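Side-chain contacts in beta-catenin homolog sys-1 (Caenorhabditis elegans, PDB 3C2G), which acts as a transcription coregulator in the Wnt asymmetry pathway, binding the TCF factor pop-1 directly and activating or repressing target genes: residues M411-P416 with F468-R473; T29-I34 with W78-D83; P296-I301 with E334-D339. One frame throughout, in Å; residues are numbered along the deposited sequence.

Interaction 1. Residues M411-P416 with F468-R473; sequences MWIPTP and FILLLR
I413, in the irregular loop 411-416, faces the C-terminal end of helix 457-472 near R473, with the CA atoms of I413 and R473 6.4 Å apart as the nearest backbone pair. Most of the contact on the loop side is the I413 side chain, whose two branches divide the helix end between them. The longer branch ends in I413 CD1, which lies 3.7 Å from CD2 of L470 and 3.6 Å from the L470 backbone O; the two side chains cross at about a right angle. The shorter branch, I413 CG2, stands anti to the I413 backbone N (chi1 of the CG1 branch -58°) and approaches R473 O at 3.7 Å. I413 CG2 also meets the R473 guanidinium obliquely, 4.0 Å from R473 NH2; with the arginine chain bent at chi3 (71°), its CB, NE and NH2 all lie close to this methyl. P414 CD adds a peripheral touch on R473 O. L470 is backed by N406 and L409 of helix 388-409, while T474 OG1 hydrogen-bonds L470 O. With no hydrogen bond joining the two segments, the contact depends on shape and on apolar burial at I413 and L470.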
# COMPACT_ATOMS: atom_id res chain seq x y z
N MSE A 411 -21.31 17.15 7.91
CA MSE A 411 -22.53 16.96 8.71
C MSE A 411 -23.20 18.26 9.16
O MSE A 411 -24.42 18.38 9.11
CB MSE A 411 -22.21 16.15 9.97
CG MSE A 411 -21.81 14.70 9.73
SE MSE A 411 -21.11 13.88 11.38
CE MSE A 411 -22.67 14.14 12.57
N TRP A 412 -22.40 19.22 9.59
CA TRP A 412 -22.91 20.33 10.39
C TRP A 412 -22.98 21.66 9.66
O TRP A 412 -23.37 22.67 10.25
CB TRP A 412 -22.06 20.48 11.64
CG TRP A 412 -22.04 19.26 12.45
CD1 TRP A 412 -23.12 18.59 12.93
CD2 TRP A 412 -20.89 18.52 12.86
NE1 TRP A 412 -22.72 17.49 13.63
CE2 TRP A 412 -21.35 17.42 13.61
CE3 TRP A 412 -19.51 18.69 12.68
CZ2 TRP A 412 -20.48 16.49 14.18
CZ3 TRP A 412 -18.65 17.77 13.25
CH2 TRP A 412 -19.14 16.68 13.99
N ILE A 413 -22.60 21.67 8.39
CA ILE A 413 -22.67 22.88 7.60
C ILE A 413 -24.00 22.90 6.85
O ILE A 413 -24.33 21.92 6.16
CB ILE A 413 -21.45 23.04 6.68
CG1 ILE A 413 -20.17 23.04 7.53
CG2 ILE A 413 -21.53 24.34 5.88
CD1 ILE A 413 -18.91 22.75 6.77
N PRO A 414 -24.78 23.99 7.02
CA PRO A 414 -26.11 24.16 6.42
C PRO A 414 -26.14 23.88 4.93
O PRO A 414 -25.54 24.62 4.15
CB PRO A 414 -26.43 25.64 6.69
CG PRO A 414 -25.13 26.26 7.15
CD PRO A 414 -24.42 25.15 7.84
N THR A 415 -26.81 22.79 4.55
CA THR A 415 -27.02 22.45 3.15
C THR A 415 -28.48 22.73 2.78
O THR A 415 -29.38 22.18 3.41
CB THR A 415 -26.67 20.98 2.86
N PRO A 416 -28.71 23.60 1.77
CA PRO A 416 -30.05 23.94 1.27
C PRO A 416 -30.93 22.72 1.02
O PRO A 416 -32.14 22.78 1.25
CB PRO A 416 -29.75 24.64 -0.06
CG PRO A 416 -28.43 25.29 0.17
CD PRO A 416 -27.65 24.33 1.04
N PHE A 468 -9.80 24.90 6.93
CA PHE A 468 -10.14 26.24 7.36
C PHE A 468 -11.46 26.68 6.76
O PHE A 468 -12.30 27.24 7.47
CB PHE A 468 -9.03 27.23 7.00
CG PHE A 468 -7.85 27.15 7.90
CD1 PHE A 468 -7.98 27.33 9.27
CD2 PHE A 468 -6.57 26.91 7.38
CE1 PHE A 468 -6.86 27.25 10.11
CE2 PHE A 468 -5.45 26.83 8.23
CZ PHE A 468 -5.60 27.00 9.58
N ILE A 469 -11.65 26.41 5.48
CA ILE A 469 -12.92 26.67 4.82
C ILE A 469 -14.07 26.05 5.62
O ILE A 469 -15.00 26.75 6.01
CB ILE A 469 -12.94 26.15 3.38
CG1 ILE A 469 -12.03 27.00 2.50
CG2 ILE A 469 -14.36 26.14 2.81
CD1 ILE A 469 -11.65 26.36 1.17
N LEU A 470 -13.99 24.75 5.89
CA LEU A 470 -15.07 24.05 6.58
C LEU A 470 -15.24 24.47 8.05
O LEU A 470 -16.37 24.62 8.52
CB LEU A 470 -14.88 22.55 6.48
CG LEU A 470 -14.90 21.98 5.06
CD1 LEU A 470 -14.66 20.46 5.08
CD2 LEU A 470 -16.20 22.32 4.33
N LEU A 471 -14.14 24.64 8.77
CA LEU A 471 -14.20 25.11 10.15
C LEU A 471 -14.93 26.45 10.24
O LEU A 471 -15.79 26.63 11.09
CB LEU A 471 -12.82 25.21 10.77
CG LEU A 471 -12.24 23.90 11.29
CD1 LEU A 471 -10.75 24.06 11.57
CD2 LEU A 471 -12.98 23.38 12.52
N LEU A 472 -14.60 27.37 9.34
CA LEU A 472 -15.15 28.72 9.41
C LEU A 472 -16.59 28.78 8.93
O LEU A 472 -17.28 29.75 9.18
CB LEU A 472 -14.29 29.73 8.63
CG LEU A 472 -12.83 29.93 9.04
CD1 LEU A 472 -12.18 30.85 8.06
CD2 LEU A 472 -12.65 30.48 10.46
N ARG A 473 -17.06 27.73 8.26
CA ARG A 473 -18.46 27.67 7.82
C ARG A 473 -19.31 26.88 8.79
O ARG A 473 -20.50 26.68 8.57
CB ARG A 473 -18.55 27.07 6.43
CG ARG A 473 -18.22 28.04 5.33
CD ARG A 473 -18.00 27.32 4.01
NE ARG A 473 -19.25 26.79 3.47
CZ ARG A 473 -19.33 25.83 2.55
NH1 ARG A 473 -18.21 25.27 2.07
NH2 ARG A 473 -20.52 25.42 2.12

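Interaction 2. Residues T29-I34 with W78-D83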
# COMPACT_ATOMS: atom_id res chain seq x y z
N THR A 29 28.36 -41.26 -5.42
CA THR A 29 29.66 -41.04 -6.04
C THR A 29 29.71 -39.68 -6.73
O THR A 29 30.58 -38.85 -6.42
CB THR A 29 29.98 -42.19 -7.03
OG1 THR A 29 29.99 -43.43 -6.32
CG2 THR A 29 31.33 -41.98 -7.71
N ILE A 30 28.77 -39.44 -7.65
CA ILE A 30 28.67 -38.15 -8.34
C ILE A 30 28.51 -36.98 -7.37
O ILE A 30 29.12 -35.93 -7.55
CB ILE A 30 27.53 -38.16 -9.39
CG1 ILE A 30 27.86 -39.15 -10.52
CG2 ILE A 30 27.29 -36.75 -9.96
CD1 ILE A 30 26.67 -39.55 -11.39
N ARG A 31 27.70 -37.16 -6.32
CA ARG A 31 27.50 -36.11 -5.32
C ARG A 31 28.81 -35.82 -4.60
O ARG A 31 29.20 -34.66 -4.44
CB ARG A 31 26.41 -36.51 -4.34
CG ARG A 31 26.08 -35.44 -3.31
CD ARG A 31 25.07 -35.94 -2.29
NE ARG A 31 24.94 -34.99 -1.19
CZ ARG A 31 25.48 -35.13 0.02
NH1 ARG A 31 26.20 -36.22 0.32
NH2 ARG A 31 25.30 -34.19 0.93
N THR A 32 29.48 -36.88 -4.17
CA THR A 32 30.75 -36.76 -3.47
C THR A 32 31.76 -36.00 -4.31
O THR A 32 32.40 -35.07 -3.82
CB THR A 32 31.29 -38.14 -3.10
OG1 THR A 32 30.28 -38.86 -2.38
CG2 THR A 32 32.54 -38.02 -2.23
N TRP A 33 31.88 -36.38 -5.58
CA TRP A 33 32.79 -35.69 -6.50
C TRP A 33 32.52 -34.19 -6.57
O TRP A 33 33.45 -33.39 -6.48
CB TRP A 33 32.70 -36.32 -7.89
CG TRP A 33 33.46 -35.60 -8.97
CD1 TRP A 33 34.81 -35.39 -9.03
CD2 TRP A 33 32.91 -35.00 -10.15
NE1 TRP A 33 35.13 -34.69 -10.17
CE2 TRP A 33 33.98 -34.44 -10.88
CE3 TRP A 33 31.61 -34.87 -10.65
CZ2 TRP A 33 33.80 -33.77 -12.09
CZ3 TRP A 33 31.42 -34.21 -11.86
CH2 TRP A 33 32.51 -33.66 -12.56
N ILE A 34 31.24 -33.83 -6.73
CA ILE A 34 30.81 -32.44 -6.81
C ILE A 34 31.08 -31.68 -5.51
O ILE A 34 31.66 -30.60 -5.53
CB ILE A 34 29.32 -32.33 -7.24
CG1 ILE A 34 29.16 -32.80 -8.69
CG2 ILE A 34 28.80 -30.90 -7.08
CD1 ILE A 34 27.74 -33.10 -9.11
N TRP A 78 16.93 -39.96 -4.28
CA TRP A 78 16.49 -38.58 -4.56
C TRP A 78 17.15 -37.53 -3.66
O TRP A 78 17.47 -36.43 -4.13
CB TRP A 78 14.96 -38.46 -4.49
CG TRP A 78 14.24 -39.40 -5.45
CD1 TRP A 78 14.78 -40.05 -6.54
CD2 TRP A 78 12.85 -39.75 -5.42
NE1 TRP A 78 13.80 -40.79 -7.17
CE2 TRP A 78 12.62 -40.62 -6.51
CE3 TRP A 78 11.79 -39.42 -4.58
CZ2 TRP A 78 11.36 -41.17 -6.78
CZ3 TRP A 78 10.53 -39.97 -4.84
CH2 TRP A 78 10.33 -40.84 -5.94
N TYR A 79 17.39 -37.86 -2.40
CA TYR A 79 18.06 -36.90 -1.54
C TYR A 79 19.41 -36.52 -2.12
O TYR A 79 19.81 -35.35 -2.05
CB TYR A 79 18.22 -37.41 -0.11
CG TYR A 79 18.86 -36.39 0.80
CD1 TYR A 79 18.09 -35.43 1.46
CD2 TYR A 79 20.25 -36.37 0.99
CE1 TYR A 79 18.68 -34.47 2.29
CE2 TYR A 79 20.85 -35.41 1.83
CZ TYR A 79 20.05 -34.47 2.47
OH TYR A 79 20.63 -33.53 3.30
N ASN A 80 20.11 -37.50 -2.68
CA ASN A 80 21.43 -37.28 -3.29
C ASN A 80 21.34 -36.42 -4.55
O ASN A 80 22.06 -35.43 -4.68
CB ASN A 80 22.11 -38.61 -3.60
CG ASN A 80 22.77 -39.24 -2.38
OD1 ASN A 80 23.98 -39.21 -2.25
ND2 ASN A 80 21.96 -39.79 -1.48
N LEU A 81 20.45 -36.82 -5.46
CA LEU A 81 20.24 -36.09 -6.70
C LEU A 81 19.70 -34.67 -6.46
O LEU A 81 20.13 -33.71 -7.12
CB LEU A 81 19.30 -36.86 -7.62
CG LEU A 81 19.67 -38.32 -7.96
CD1 LEU A 81 18.54 -38.98 -8.70
CD2 LEU A 81 20.96 -38.42 -8.77
N LEU A 82 18.78 -34.52 -5.51
CA LEU A 82 18.22 -33.20 -5.22
C LEU A 82 19.26 -32.31 -4.57
O LEU A 82 19.24 -31.10 -4.78
CB LEU A 82 16.96 -33.30 -4.37
CG LEU A 82 15.80 -34.01 -5.08
CD1 LEU A 82 14.65 -34.31 -4.11
CD2 LEU A 82 15.32 -33.22 -6.29
N ASP A 83 20.18 -32.92 -3.83
CA ASP A 83 21.26 -32.16 -3.22
C ASP A 83 22.26 -31.66 -4.26
O ASP A 83 22.80 -30.56 -4.12
CB ASP A 83 21.99 -32.96 -2.15
CG ASP A 83 22.97 -32.10 -1.36
OD1 ASP A 83 22.52 -31.21 -0.60
OD2 ASP A 83 24.19 -32.28 -1.53
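R31 reaches from helix 20-37 to D83 on helix 71-90, and the salt bridge between them is the close point of this contact. R31 NE donates to D83 OD2 over 2.8 Å with an N-H...O angle of 153°. The bond meets OD2 from above the carboxylate plane, and the guanidinium and carboxylate planes are turned 57° from each other. NH2 of R31 adds a weak second bond to the same OD2 of D83 at 3.3 Å, leaving one oxygen to serve two nitrogens of the arginine. The side chain gets there by running almost straight from the helix, with CG anti to the backbone N (chi1 -176°) and the chain extended as far as NE.

Packing is close along the shaft too: CD of R31 rests 3.4 Å from OD1 of N80. That asparagine turns its ND2 back to the backbone O of Q76 in its own helix. D83 is buried and gripped by three arginines, OD2 by R31 and R87 and OD1 by R86, an arrangement likely to favour its charged form.

The looser side lies toward Y79, which stands beside the arginine without touching 29-34. R31 and Y79 are both partly exposed. Replacing R31 with an alanine would probably cost D83 one of its arginine partners and open a gap beside N80. I30 and I34 pack on I84, which R31 also touches, giving the interface an apolar part. Helix packing of this kind, here between two helices separated in sequence by helix 47-62, is characteristic of the all-helical armadillo superhelix to which beta-catenins belong.

Interaction 3. Residues P296-I301 with E334-D339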
# COMPACT_ATOMS: atom_id res chain seq x y z
N PRO A 296 1.12 -8.54 20.63
CA PRO A 296 2.16 -7.51 20.76
C PRO A 296 3.45 -7.87 20.03
O PRO A 296 4.40 -8.35 20.63
CB PRO A 296 2.38 -7.41 22.27
CG PRO A 296 1.97 -8.77 22.81
CD PRO A 296 0.94 -9.33 21.86
N ASN A 297 3.46 -7.61 18.73
CA ASN A 297 4.65 -7.71 17.91
C ASN A 297 4.56 -6.67 16.79
O ASN A 297 3.61 -6.67 15.98
CB ASN A 297 4.78 -9.12 17.32
CG ASN A 297 5.93 -9.24 16.35
OD1 ASN A 297 5.85 -8.80 15.21
ND2 ASN A 297 7.03 -9.82 16.82
N ASN A 298 5.55 -5.78 16.74
CA ASN A 298 5.50 -4.62 15.87
C ASN A 298 5.57 -4.89 14.38
O ASN A 298 4.96 -4.16 13.59
CB ASN A 298 6.54 -3.58 16.31
CG ASN A 298 6.22 -3.01 17.68
OD1 ASN A 298 5.17 -3.31 18.26
ND2 ASN A 298 7.12 -2.18 18.21
N ASP A 299 6.30 -5.93 13.97
CA ASP A 299 6.34 -6.28 12.56
C ASP A 299 4.97 -6.76 12.13
O ASP A 299 4.47 -6.41 11.07
CB ASP A 299 7.40 -7.36 12.28
CG ASP A 299 8.83 -6.80 12.29
OD1 ASP A 299 9.00 -5.59 11.99
OD2 ASP A 299 9.77 -7.57 12.59
N LEU A 300 4.37 -7.58 12.98
CA LEU A 300 3.06 -8.12 12.73
C LEU A 300 2.04 -6.96 12.69
O LEU A 300 1.23 -6.88 11.77
CB LEU A 300 2.71 -9.17 13.81
CG LEU A 300 1.43 -9.98 13.67
CD1 LEU A 300 1.41 -11.10 14.68
CD2 LEU A 300 0.22 -9.10 13.89
N ILE A 301 2.10 -6.06 13.67
CA ILE A 301 1.20 -4.92 13.69
C ILE A 301 1.39 -4.02 12.46
O ILE A 301 0.40 -3.65 11.80
CB ILE A 301 1.29 -4.12 15.03
CG1 ILE A 301 0.78 -5.00 16.18
CG2 ILE A 301 0.48 -2.81 14.96
CD1 ILE A 301 1.28 -4.60 17.55
N GLU A 334 -3.80 5.88 19.05
CA GLU A 334 -3.52 6.70 20.22
C GLU A 334 -2.22 6.34 20.96
O GLU A 334 -1.47 7.25 21.34
CB GLU A 334 -4.71 6.64 21.18
CG GLU A 334 -4.69 7.68 22.30
CD GLU A 334 -5.89 7.56 23.23
OE1 GLU A 334 -6.49 6.46 23.31
OE2 GLU A 334 -6.24 8.57 23.89
N ILE A 335 -1.95 5.05 21.15
CA ILE A 335 -0.78 4.64 21.96
C ILE A 335 0.43 4.07 21.21
O ILE A 335 1.54 4.08 21.74
CB ILE A 335 -1.15 3.71 23.19
CG1 ILE A 335 -0.94 2.21 22.88
CG2 ILE A 335 -2.53 4.05 23.78
CD1 ILE A 335 -2.08 1.49 22.19
N HIS A 336 0.24 3.57 19.99
CA HIS A 336 1.35 2.94 19.28
C HIS A 336 2.41 3.93 18.83
O HIS A 336 2.11 4.85 18.07
CB HIS A 336 0.90 2.10 18.09
CG HIS A 336 1.92 1.10 17.66
ND1 HIS A 336 1.90 -0.22 18.08
CD2 HIS A 336 3.03 1.22 16.90
CE1 HIS A 336 2.93 -0.86 17.58
NE2 HIS A 336 3.63 -0.01 16.85
N PRO A 337 3.65 3.75 19.30
CA PRO A 337 4.66 4.78 19.12
C PRO A 337 5.29 4.91 17.72
O PRO A 337 6.07 5.85 17.50
CB PRO A 337 5.73 4.41 20.15
CG PRO A 337 5.58 2.94 20.35
CD PRO A 337 4.16 2.57 20.03
N ASP A 338 4.97 4.03 16.78
CA ASP A 338 5.64 4.18 15.48
C ASP A 338 4.82 4.77 14.33
O ASP A 338 3.65 4.42 14.10
CB ASP A 338 6.52 2.95 15.14
CG ASP A 338 6.07 2.20 13.93
OD1 ASP A 338 5.18 1.34 14.05
OD2 ASP A 338 6.65 2.43 12.86
N ASP A 339 5.46 5.69 13.62
CA ASP A 339 4.81 6.50 12.60
C ASP A 339 4.17 5.73 11.46
O ASP A 339 3.18 6.20 10.89
CB ASP A 339 5.78 7.55 12.05
CG ASP A 339 6.06 8.67 13.04
OD1 ASP A 339 5.24 8.89 13.98
OD2 ASP A 339 7.10 9.34 12.89
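H336 meets both N298 and I301 mainly through one ring atom, CE1, without any hydrogen bond between the two segments. The polar approach is that of N298: its OD1 lies 3.4 Å from H336 CE1, near the imidazole plane and at the ring edge. The amide and ring planes are inclined 66° to each other, and NE2 of H336 stands farther off, 3.9 Å from N298 OD1. With CG anti to the backbone N (chi1 -160°), the histidine ring is carried across to the first turn of helix 298-311.

The apolar part belongs to I301. Its CG2 and CD1 each come 4.1 Å from H336 CE1, CG2 approaching the ring obliquely, and the two side chains extend toward each other from opposite directions. Within its own segment, H336 has P337 CD over one ring face, 3.5 Å above the plane and offset toward the rim.

The capping interactions do not cross the contact. N297 occupies the N-cap of helix 298-311, and its OD1 accepts from L300 N at 2.9 Å in the carbonyl plane, with an N-H...O angle of 163°. This fixes the start of the helix that presents N298 and I301. D338 holds the corresponding N-cap position before helix 339-352, where its OD2 makes a weak bond to N of E340, just past the segment.

The contact thus joins the N-terminal turn of helix 298-311 to the connection between helices 325-335 and 339-352. V341 of helix 339-352 touches both I301 and H336, and helix 251-270 packs on L300 through I260 and F264, with no strand taking part.

Overall arrangement
Along the chain the three contacts follow one another in the order interaction 2, interaction 3, interaction 1, each closing before the next opens. Their spacing reflects the elongated superhelix: the centres of interactions 1 and 2 lie about 76 Å apart on opposite sides of the chain's centre, while interaction 3 is about 35 Å from interaction 1 and about 47 Å from interaction 2, centre to centre. None touches another; the nearest atoms of interactions 1 and 3 are still about 18 Å apart. Chemically they differ: interaction 2 relies on a salt bridge, whereas interactions 1 and 3 have no hydrogen bond across their segments.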